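Local atomic coordinates of 5-carboxymethyl-2-hydroxymuconate semialdehyde dehydrogenase (Thermus thermophilus, PDB entry 2D4E), a protein that probably catalyses the NAD-dependent oxidation of 5-carboxymethyl-2-hydroxymuconate semialdehyde to the corresponding acid, as a member of the aldehyde dehydrogenase family. Residues C[107-112]-C[202-207]; C[122-127]-C[172-177]. All blocks are in the same frame, centred on the assembly; numbering follows the deposited sequence. Where two conformers were deposited one is given.

Interaction 1 (C[107-112]-C[202-207]); sequences AVMECL and PFTATK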
ATOM      1  N   ALA C 107      24.245  29.974  -0.239  1.00 19.89           N
ATOM      2  CA  ALA C 107      24.049  30.328  -1.636  1.00 19.08           C
ATOM      3  C   ALA C 107      25.311  30.953  -2.211  1.00 18.98           C
ATOM      4  O   ALA C 107      25.796  30.541  -3.262  1.00 21.88           O
ATOM      5  CB  ALA C 107      22.883  31.292  -1.769  1.00 17.44           C
ATOM      6  N   VAL C 108      25.849  31.950  -1.520  1.00 17.83           N
ATOM      7  CA  VAL C 108      27.052  32.618  -1.993  1.00 18.27           C
ATOM      8  C   VAL C 108      28.226  31.653  -2.093  1.00 19.59           C
ATOM      9  O   VAL C 108      28.954  31.637  -3.088  1.00 18.80           O
ATOM     10  CB  VAL C 108      27.445  33.790  -1.064  1.00 19.85           C
ATOM     11  CG1 VAL C 108      28.780  34.372  -1.502  1.00 21.32           C
ATOM     12  CG2 VAL C 108      26.364  34.868  -1.099  1.00 18.04           C
ATOM     13  N   MET C 109      28.403  30.845  -1.059  1.00 17.22           N
ATOM     14  CA  MET C 109      29.495  29.889  -1.033  1.00 21.02           C
ATOM     15  C   MET C 109      29.459  28.948  -2.237  1.00 17.45           C
ATOM     16  O   MET C 109      30.442  28.822  -2.973  1.00 19.26           O
ATOM     17  CB  MET C 109      29.432  29.077   0.260  1.00 22.03           C
ATOM     18  CG  MET C 109      30.613  28.165   0.472  1.00 26.79           C
ATOM     19  SD  MET C 109      30.527  27.380   2.087  1.00 31.95           S
ATOM     20  CE  MET C 109      30.731  28.800   3.150  1.00 22.76           C
ATOM     21  N   GLU C 110      28.322  28.290  -2.441  1.00 14.11           N
ATOM     22  CA  GLU C 110      28.200  27.356  -3.550  1.00 19.70           C
ATOM     23  C   GLU C 110      28.269  28.069  -4.899  1.00 18.59           C
ATOM     24  O   GLU C 110      28.771  27.515  -5.879  1.00 16.11           O
ATOM     25  CB  GLU C 110      26.899  26.560  -3.423  1.00 19.75           C
ATOM     26  CG  GLU C 110      26.635  25.620  -4.587  1.00 21.78           C
ATOM     27  CD  GLU C 110      25.693  24.485  -4.223  1.00 29.51           C
ATOM     28  OE1 GLU C 110      25.083  23.905  -5.145  1.00 31.36           O
ATOM     29  OE2 GLU C 110      25.573  24.166  -3.021  1.00 22.96           O
ATOM     30  N   CYS C 111      27.773  29.299  -4.946  1.00 16.50           N
ATOM     31  CA  CYS C 111      27.807  30.076  -6.175  1.00 16.93           C
ATOM     32  C   CYS C 111      29.265  30.331  -6.571  1.00 18.83           C
ATOM     33  O   CYS C 111      29.675  30.062  -7.702  1.00 17.67           O
ATOM     34  CB  CYS C 111      27.079  31.403  -5.967  1.00 21.60           C
ATOM     35  SG  CYS C 111      27.210  32.535  -7.354  1.00 21.30           S
ATOM     36  N   LEU C 112      30.047  30.841  -5.624  1.00 18.61           N
ATOM     37  CA  LEU C 112      31.456  31.125  -5.863  1.00 19.24           C
ATOM     38  C   LEU C 112      32.253  29.882  -6.242  1.00 20.75           C
ATOM     39  O   LEU C 112      33.112  29.925  -7.119  1.00 16.42           O
ATOM     40  CB  LEU C 112      32.091  31.733  -4.608  1.00 19.66           C
ATOM     41  CG  LEU C 112      31.635  33.115  -4.140  1.00 23.15           C
ATOM     42  CD1 LEU C 112      32.405  33.502  -2.886  1.00 20.57           C
ATOM     43  CD2 LEU C 112      31.878  34.134  -5.242  1.00 18.90           C
ATOM     44  N   PRO C 202      34.175  21.697  -2.784  1.00 14.30           N
ATOM     45  CA  PRO C 202      34.164  21.195  -1.406  1.00 15.62           C
ATOM     46  C   PRO C 202      33.622  22.073  -0.285  1.00 20.03           C
ATOM     47  O   PRO C 202      33.134  21.561   0.722  1.00 19.70           O
ATOM     48  CB  PRO C 202      35.627  20.866  -1.174  1.00 16.55           C
ATOM     49  CG  PRO C 202      36.295  22.041  -1.835  1.00 17.43           C
ATOM     50  CD  PRO C 202      35.513  22.215  -3.135  1.00 15.27           C
ATOM     51  N   PHE C 203      33.706  23.386  -0.453  1.00 21.47           N
ATOM     52  CA  PHE C 203      33.296  24.327   0.589  1.00 19.97           C
ATOM     53  C   PHE C 203      31.920  24.181   1.229  1.00 19.87           C
ATOM     54  O   PHE C 203      31.808  24.153   2.455  1.00 22.94           O
ATOM     55  CB  PHE C 203      33.479  25.752   0.069  1.00 24.88           C
ATOM     56  CG  PHE C 203      34.881  26.045  -0.358  1.00 24.01           C
ATOM     57  CD1 PHE C 203      35.137  26.689  -1.562  1.00 23.81           C
ATOM     58  CD2 PHE C 203      35.954  25.619   0.417  1.00 27.09           C
ATOM     59  CE1 PHE C 203      36.447  26.897  -1.991  1.00 24.31           C
ATOM     60  CE2 PHE C 203      37.263  25.822  -0.005  1.00 24.87           C
ATOM     61  CZ  PHE C 203      37.508  26.461  -1.211  1.00 20.93           C
ATOM     62  N   THR C 204      30.878  24.101   0.413  1.00 15.94           N
ATOM     63  CA  THR C 204      29.523  23.978   0.928  1.00 18.43           C
ATOM     64  C   THR C 204      29.334  22.808   1.908  1.00 19.91           C
ATOM     65  O   THR C 204      28.562  22.912   2.859  1.00 18.32           O
ATOM     66  CB  THR C 204      28.520  23.831  -0.233  1.00 22.15           C
ATOM     67  OG1 THR C 204      28.629  24.970  -1.100  1.00 27.89           O
ATOM     68  CG2 THR C 204      27.097  23.732   0.297  1.00 19.17           C
ATOM     69  N   ALA C 205      30.035  21.701   1.677  1.00 16.06           N
ATOM     70  CA  ALA C 205      29.915  20.535   2.549  1.00 18.57           C
ATOM     71  C   ALA C 205      30.465  20.821   3.949  1.00 20.22           C
ATOM     72  O   ALA C 205      29.862  20.437   4.949  1.00 23.34           O
ATOM     73  CB  ALA C 205      30.636  19.337   1.924  1.00 11.11           C
ATOM     74  N   THR C 206      31.611  21.484   4.028  1.00 21.53           N
ATOM     75  CA  THR C 206      32.181  21.815   5.329  1.00 19.10           C
ATOM     76  C   THR C 206      31.222  22.754   6.057  1.00 22.84           C
ATOM     77  O   THR C 206      31.057  22.668   7.275  1.00 23.92           O
ATOM     78  CB  THR C 206      33.565  22.482   5.182  1.00 22.07           C
ATOM     79  OG1 THR C 206      34.559  21.470   4.958  1.00 18.40           O
ATOM     80  CG2 THR C 206      33.915  23.283   6.431  1.00 14.04           C
ATOM     81  N   LYS C 207      30.579  23.641   5.302  1.00 20.30           N
ATOM     82  CA  LYS C 207      29.619  24.578   5.875  1.00 22.58           C
ATOM     83  C   LYS C 207      28.409  23.810   6.419  1.00 23.48           C
ATOM     84  O   LYS C 207      27.897  24.106   7.506  1.00 17.87           O
ATOM     85  CB  LYS C 207      29.165  25.583   4.810  1.00 18.69           C
ATOM     86  CG  LYS C 207      28.179  26.626   5.319  1.00 22.41           C
ATOM     87  CD  LYS C 207      28.782  27.497   6.422  1.00 24.19           C
ATOM     88  CE  LYS C 207      27.793  28.566   6.860  1.00 30.48           C
ATOM     89  NZ  LYS C 207      28.390  29.533   7.821  1.00 36.42           N
TER
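Met-109 reaches across from helix 103-114 to the first turn of helix 203-214, making a buried, near-antiparallel helix-helix contact in the aldehyde dehydrogenase fold. The short axes run at 156° and come within 9.3 Å, with Glu-110 and Thr-204 nearest in the backbone. Helix 203-214 follows strand 193-196 of the parallel sheet in the cofactor-binding domain, so the contact joins helix 103-114 to the helix that follows that strand. Met-109 leaves its helix extended, CG anti to the backbone N (chi1 -173°), and turns only at chi3. That puts SD over the backbone, 3.5 Å from Phe-203 O, while CE folds along the aliphatic part of Lys-207, 3.9 Å from its CB. Closer to its own backbone, Met-109 CG meets Phe-203 CB at 3.8 Å; the two side chains cross at about a right angle, and the phenyl ring swings off toward Leu-22 of helix 12-24. Glu-110 lies beside Thr-204: OG1 of the threonine sits 3.3 Å from Glu-110 CB, and its methyl CG2 is 3.7 Å from Glu-110 OE2. Lys-207 sends NZ back to Glu-105, one turn before Met-109, in a salt bridge, and Phe-203 N is bound by Asp-113, a residue of the sodium site. No hydrogen bond joins the two segments directly: van der Waals packing holds them, the Met-109 thioether on Lys-207 and the helix backbone, Thr-204 on Glu-110, while the polar ends of Glu-110 and Lys-207 are engaged outside the two segments, by Leu-176 N and Glu-105.

Interaction 2 (C[122-127]-C[172-177]); sequences RAQVAR and WNAPLM. With NAD (nicotinamide-adenine-dinucleotide), chain K.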
ATOM      1  N   ARG C 122      20.385  30.040  -4.744  1.00 19.86           N
ATOM      2  CA  ARG C 122      19.600  30.402  -3.575  1.00 20.19           C
ATOM      3  C   ARG C 122      18.351  29.540  -3.507  1.00 23.57           C
ATOM      4  O   ARG C 122      17.969  29.082  -2.430  1.00 22.86           O
ATOM      5  CB  ARG C 122      19.213  31.885  -3.603  1.00 20.85           C
ATOM      6  CG  ARG C 122      18.348  32.314  -2.411  1.00 19.59           C
ATOM      7  CD  ARG C 122      19.080  32.136  -1.079  1.00 24.54           C
ATOM      8  NE  ARG C 122      18.238  32.480   0.063  1.00 27.12           N
ATOM      9  CZ  ARG C 122      17.252  31.719   0.528  1.00 27.94           C
ATOM     10  NH1 ARG C 122      16.977  30.557  -0.050  1.00 23.77           N
ATOM     11  NH2 ARG C 122      16.538  32.122   1.571  1.00 24.79           N
ATOM     12  N   ALA C 123      17.715  29.323  -4.656  1.00 24.29           N
ATOM     13  CA  ALA C 123      16.514  28.495  -4.713  1.00 26.14           C
ATOM     14  C   ALA C 123      16.875  27.057  -4.340  1.00 26.05           C
ATOM     15  O   ALA C 123      16.061  26.330  -3.767  1.00 29.94           O
ATOM     16  CB  ALA C 123      15.907  28.536  -6.113  1.00 19.24           C
ATOM     17  N   GLN C 124      18.099  26.652  -4.671  1.00 23.85           N
ATOM     18  CA  GLN C 124      18.571  25.304  -4.365  1.00 25.90           C
ATOM     19  C   GLN C 124      18.758  25.124  -2.860  1.00 24.81           C
ATOM     20  O   GLN C 124      18.595  24.021  -2.335  1.00 25.42           O
ATOM     21  CB  GLN C 124      19.885  25.030  -5.096  1.00 27.98           C
ATOM     22  CG  GLN C 124      19.730  24.969  -6.601  1.00 37.67           C
ATOM     23  CD  GLN C 124      19.426  23.576  -7.084  1.00 40.40           C
ATOM     24  OE1 GLN C 124      20.321  22.737  -7.184  1.00 45.36           O
ATOM     25  NE2 GLN C 124      18.158  23.311  -7.373  1.00 44.31           N
ATOM     26  N   VAL C 125      19.103  26.208  -2.167  1.00 22.58           N
ATOM     27  CA  VAL C 125      19.270  26.142  -0.720  1.00 19.49           C
ATOM     28  C   VAL C 125      17.896  25.870  -0.121  1.00 18.34           C
ATOM     29  O   VAL C 125      17.764  25.111   0.835  1.00 22.49           O
ATOM     30  CB  VAL C 125      19.819  27.458  -0.135  1.00 20.09           C
ATOM     31  CG1 VAL C 125      19.773  27.409   1.388  1.00 17.42           C
ATOM     32  CG2 VAL C 125      21.250  27.675  -0.605  1.00 18.43           C
ATOM     33  N   ALA C 126      16.872  26.495  -0.686  1.00 16.67           N
ATOM     34  CA  ALA C 126      15.517  26.278  -0.202  1.00 18.01           C
ATOM     35  C   ALA C 126      15.129  24.803  -0.406  1.00 21.98           C
ATOM     36  O   ALA C 126      14.496  24.196   0.456  1.00 24.41           O
ATOM     37  CB  ALA C 126      14.543  27.200  -0.938  1.00 19.11           C
ATOM     38  N   ARG C 127      15.513  24.228  -1.545  1.00 22.62           N
ATOM     39  CA  ARG C 127      15.208  22.822  -1.816  1.00 20.34           C
ATOM     40  C   ARG C 127      15.956  21.928  -0.831  1.00 20.64           C
ATOM     41  O   ARG C 127      15.446  20.894  -0.411  1.00 20.04           O
ATOM     42  CB  ARG C 127      15.600  22.442  -3.249  1.00 21.30           C
ATOM     43  CG  ARG C 127      14.577  22.831  -4.310  1.00 32.32           C
ATOM     44  CD  ARG C 127      13.329  21.927  -4.272  1.00 53.69           C
ATOM     45  NE  ARG C 127      13.613  20.528  -4.620  1.00 58.24           N
ATOM     46  CZ  ARG C 127      13.913  19.566  -3.746  1.00 57.40           C
ATOM     47  NH1 ARG C 127      13.965  19.827  -2.444  1.00 50.68           N
ATOM     48  NH2 ARG C 127      14.184  18.340  -4.177  1.00 57.40           N
ATOM     49  N   TRP C 172      30.066  17.525  -8.284  1.00 18.66           N
ATOM     50  CA  TRP C 172      30.421  18.936  -8.124  1.00 18.74           C
ATOM     51  C   TRP C 172      29.433  20.007  -8.572  1.00 17.84           C
ATOM     52  O   TRP C 172      29.594  21.165  -8.201  1.00 20.86           O
ATOM     53  CB  TRP C 172      31.763  19.216  -8.821  1.00 15.97           C
ATOM     54  CG  TRP C 172      31.817  18.793 -10.274  1.00 15.14           C
ATOM     55  CD1 TRP C 172      32.484  17.718 -10.784  1.00 18.55           C
ATOM     56  CD2 TRP C 172      31.160  19.420 -11.386  1.00 12.10           C
ATOM     57  NE1 TRP C 172      32.284  17.633 -12.141  1.00 13.85           N
ATOM     58  CE2 TRP C 172      31.475  18.663 -12.538  1.00 20.55           C
ATOM     59  CE3 TRP C 172      30.333  20.545 -11.522  1.00 15.75           C
ATOM     60  CZ2 TRP C 172      30.994  18.993 -13.814  1.00 15.90           C
ATOM     61  CZ3 TRP C 172      29.854  20.876 -12.791  1.00 16.84           C
ATOM     62  CH2 TRP C 172      30.187  20.099 -13.920  1.00 19.11           C
ATOM     63  N   ASN C 173      28.415  19.647  -9.346  1.00 16.85           N
ATOM     64  CA  ASN C 173      27.498  20.665  -9.855  1.00 15.62           C
ATOM     65  C   ASN C 173      26.519  21.287  -8.862  1.00 18.69           C
ATOM     66  O   ASN C 173      26.311  22.503  -8.891  1.00 19.96           O
ATOM     67  CB  ASN C 173      26.756  20.135 -11.095  1.00 13.69           C
ATOM     68  CG  ASN C 173      25.714  19.094 -10.762  1.00 18.71           C
ATOM     69  OD1 ASN C 173      25.935  18.216  -9.924  1.00 14.73           O
ATOM     70  ND2 ASN C 173      24.567  19.176 -11.431  1.00 13.19           N
ATOM     71  N   ALA C 174      25.932  20.481  -7.982  1.00 15.01           N
ATOM     72  CA  ALA C 174      24.976  20.997  -6.995  1.00 18.34           C
ATOM     73  C   ALA C 174      25.228  20.360  -5.624  1.00 20.83           C
ATOM     74  O   ALA C 174      24.410  19.586  -5.127  1.00 18.41           O
ATOM     75  CB  ALA C 174      23.546  20.712  -7.459  1.00 13.98           C
ATOM     76  N   PRO C 175      26.360  20.708  -4.988  1.00 24.24           N
ATOM     77  CA  PRO C 175      26.810  20.218  -3.679  1.00 24.20           C
ATOM     78  C   PRO C 175      25.773  20.116  -2.568  1.00 24.04           C
ATOM     79  O   PRO C 175      25.553  19.037  -2.020  1.00 23.57           O
ATOM     80  CB  PRO C 175      27.938  21.185  -3.321  1.00 25.21           C
ATOM     81  CG  PRO C 175      28.513  21.511  -4.648  1.00 28.60           C
ATOM     82  CD  PRO C 175      27.280  21.743  -5.490  1.00 23.66           C
ATOM     83  N   LEU C 176      25.141  21.232  -2.225  1.00 17.76           N
ATOM     84  CA  LEU C 176      24.155  21.224  -1.149  1.00 19.31           C
ATOM     85  C   LEU C 176      22.905  20.403  -1.453  1.00 19.40           C
ATOM     86  O   LEU C 176      22.517  19.541  -0.666  1.00 19.66           O
ATOM     87  CB  LEU C 176      23.738  22.653  -0.791  1.00 15.68           C
ATOM     88  CG  LEU C 176      22.865  22.743   0.462  1.00 19.12           C
ATOM     89  CD1 LEU C 176      23.686  22.340   1.685  1.00 16.09           C
ATOM     90  CD2 LEU C 176      22.332  24.153   0.623  1.00 19.17           C
ATOM     91  N   MET C 177      22.274  20.676  -2.589  1.00 16.48           N
ATOM     92  CA  MET C 177      21.050  19.969  -2.969  1.00 18.93           C
ATOM     93  C   MET C 177      21.228  18.464  -3.131  1.00 18.20           C
ATOM     94  O   MET C 177      20.432  17.680  -2.619  1.00 19.37           O
ATOM     95  CB  MET C 177      20.483  20.561  -4.265  1.00 22.02           C
ATOM     96  CG  MET C 177      19.307  19.808  -4.867  0.50 24.89           C
ATOM     97  SD  MET C 177      17.889  19.695  -3.775  0.50 26.26           S
ATOM     98  CE  MET C 177      17.457  17.963  -3.972  0.50 25.21           C
TER
HETATM   99  PA  NAD K1701      32.265  11.905 -10.757  1.00 28.04           P
HETATM  100  O1A NAD K1701      33.670  11.786 -11.131  1.00 35.18           O
HETATM  101  O2A NAD K1701      31.559  10.615 -10.830  1.00 32.03           O
HETATM  102  O5B NAD K1701      32.032  12.468  -9.253  1.00 29.93           O
HETATM  103  C5B NAD K1701      31.047  11.955  -8.296  1.00 24.02           C
HETATM  104  C4B NAD K1701      31.778  11.592  -7.022  1.00 26.30           C
HETATM  105  O4B NAD K1701      32.542  10.417  -7.370  1.00 25.28           O
HETATM  106  C3B NAD K1701      32.842  12.628  -6.560  1.00 24.85           C
HETATM  107  O3B NAD K1701      32.612  13.014  -5.189  1.00 20.81           O
HETATM  108  C2B NAD K1701      34.163  11.877  -6.790  1.00 25.91           C
HETATM  109  O2B NAD K1701      35.204  12.256  -5.862  1.00 22.44           O
HETATM  110  C1B NAD K1701      33.723  10.433  -6.656  1.00 21.50           C
HETATM  111  N9A NAD K1701      34.643   9.511  -7.297  1.00 23.48           N
HETATM  112  C8A NAD K1701      35.314   9.630  -8.500  1.00 20.45           C
HETATM  113  N7A NAD K1701      36.103   8.568  -8.791  1.00 22.94           N
HETATM  114  C5A NAD K1701      35.905   7.731  -7.693  1.00 20.50           C
HETATM  115  C6A NAD K1701      36.450   6.432  -7.364  1.00 26.71           C
HETATM  116  N6A NAD K1701      37.314   5.784  -8.149  1.00 28.32           N
HETATM  117  N1A NAD K1701      36.029   5.872  -6.167  1.00 22.55           N
HETATM  118  C2A NAD K1701      35.130   6.554  -5.353  1.00 20.01           C
HETATM  119  N3A NAD K1701      34.584   7.742  -5.570  1.00 23.38           N
HETATM  120  C4A NAD K1701      35.005   8.291  -6.759  1.00 23.35           C
HETATM  121  O3  NAD K1701      31.645  12.955 -11.667  1.00 38.43           O
HETATM  122  PN  NAD K1701      30.957  14.380 -11.563  1.00 29.83           P
HETATM  123  O1N NAD K1701      31.704  15.248 -12.496  1.00 41.02           O
HETATM  124  O2N NAD K1701      30.931  14.805 -10.153  1.00 31.72           O
HETATM  125  O5D NAD K1701      29.641  13.883 -12.212  1.00 42.63           O
HETATM  126  C5D NAD K1701      28.666  14.643 -12.884  1.00 23.70           C
HETATM  127  C4D NAD K1701      27.802  13.478 -13.253  1.00 23.47           C
HETATM  128  O4D NAD K1701      26.842  13.163 -12.219  1.00 21.05           O
HETATM  129  C3D NAD K1701      27.080  13.554 -14.591  1.00 23.42           C
HETATM  130  O3D NAD K1701      27.272  12.374 -15.396  1.00 29.39           O
HETATM  131  C2D NAD K1701      25.640  13.777 -14.135  1.00 19.11           C
HETATM  132  O2D NAD K1701      24.710  13.326 -15.142  1.00 20.88           O
HETATM  133  C1D NAD K1701      25.606  12.992 -12.842  1.00 22.68           C
HETATM  134  N1N NAD K1701      24.512  13.395 -11.943  1.00 23.91           N
HETATM  135  C2N NAD K1701      23.483  12.466 -11.899  1.00 20.92           C
HETATM  136  C3N NAD K1701      22.407  12.781 -11.083  1.00 23.47           C
HETATM  137  C7N NAD K1701      21.202  11.860 -10.962  1.00 20.13           C
HETATM  138  O7N NAD K1701      20.291  12.192 -10.225  1.00 25.59           O
HETATM  139  N7N NAD K1701      21.155  10.714 -11.665  1.00 21.78           N
HETATM  140  C4N NAD K1701      22.365  14.034 -10.314  1.00 25.85           C
HETATM  141  C5N NAD K1701      23.497  14.888 -10.460  1.00 20.86           C
HETATM  142  C6N NAD K1701      24.591  14.643 -11.244  1.00 19.12           C
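Gln-124 and Met-177 mark the closest backbone approach, their CA atoms 6.0 Å apart, where the middle of helix 118-136 passes the start of helix 175-188. In the Rossmann-like cofactor domain of this aldehyde dehydrogenase, residues 172-174 form the turn between strand 166-169 and that helix, with Ala-174 at the N-cap. Met-177, modelled in two conformations, does most of the packing. In the one described here, CG stands anti to the backbone N (chi1 173°), and bends at chi2 and chi3 carry the thioether over one face of the Arg-127 guanidinium. In this conformer SD lies 3.9 Å above the guanidinium plane, over its centre, and also touches Arg-127 CB; the methyl CE continues toward NH2. The arginine chain is itself bent at chi2 and chi3, which folds the flat group back over the sulfur, and its NH1 is held by Glu-130 and Asn-131 on its own helix. Nearer the Met-177 backbone, the Gln-124 side chain crosses that of Met-177 at about a right angle, OE1 3.6 Å from Met-177 CB and 3.8 Å from Ala-174 CB, so the oxygen rests on carbon. Val-125 CG2 meets Leu-176 CD2 at 3.9 Å, an apolar pair near Leu-106 and Ala-128. At the far end of the same turn the chain reaches NAD: the backbone N of Trp-172 makes a weak hydrogen bond to O2N of the nicotinamide-side phosphate, and Asn-173 ND2 is anchored on the carbonyl of Glu-303. Farther along the cofactor, Asn-173 OD1 lies 4.0 Å from C6N of the nicotinamide ring.

Interactions 1 and 2 have centres 9 Å apart and meet at the start of helix 175-188. Glu-110 is the bridge: its OE2 lies 3.1 Å from Leu-176 N, a probable hydrogen bond onto the first turn of that helix, while OE1 packs 3.4 Å from Ala-174 CA. Thr-204 adds a second touch, CG2 to Leu-176 CB at 3.7 Å. Residues 174-176 are thus touched by Val-125 and Gln-124 in interaction 2 and by Glu-110 and Thr-204 of interaction 1. Trp-172, in segment 172-177, gives NAD a weak hydrogen bond from its backbone N; the Glu-110 side chain remains about 11 Å from the cofactor.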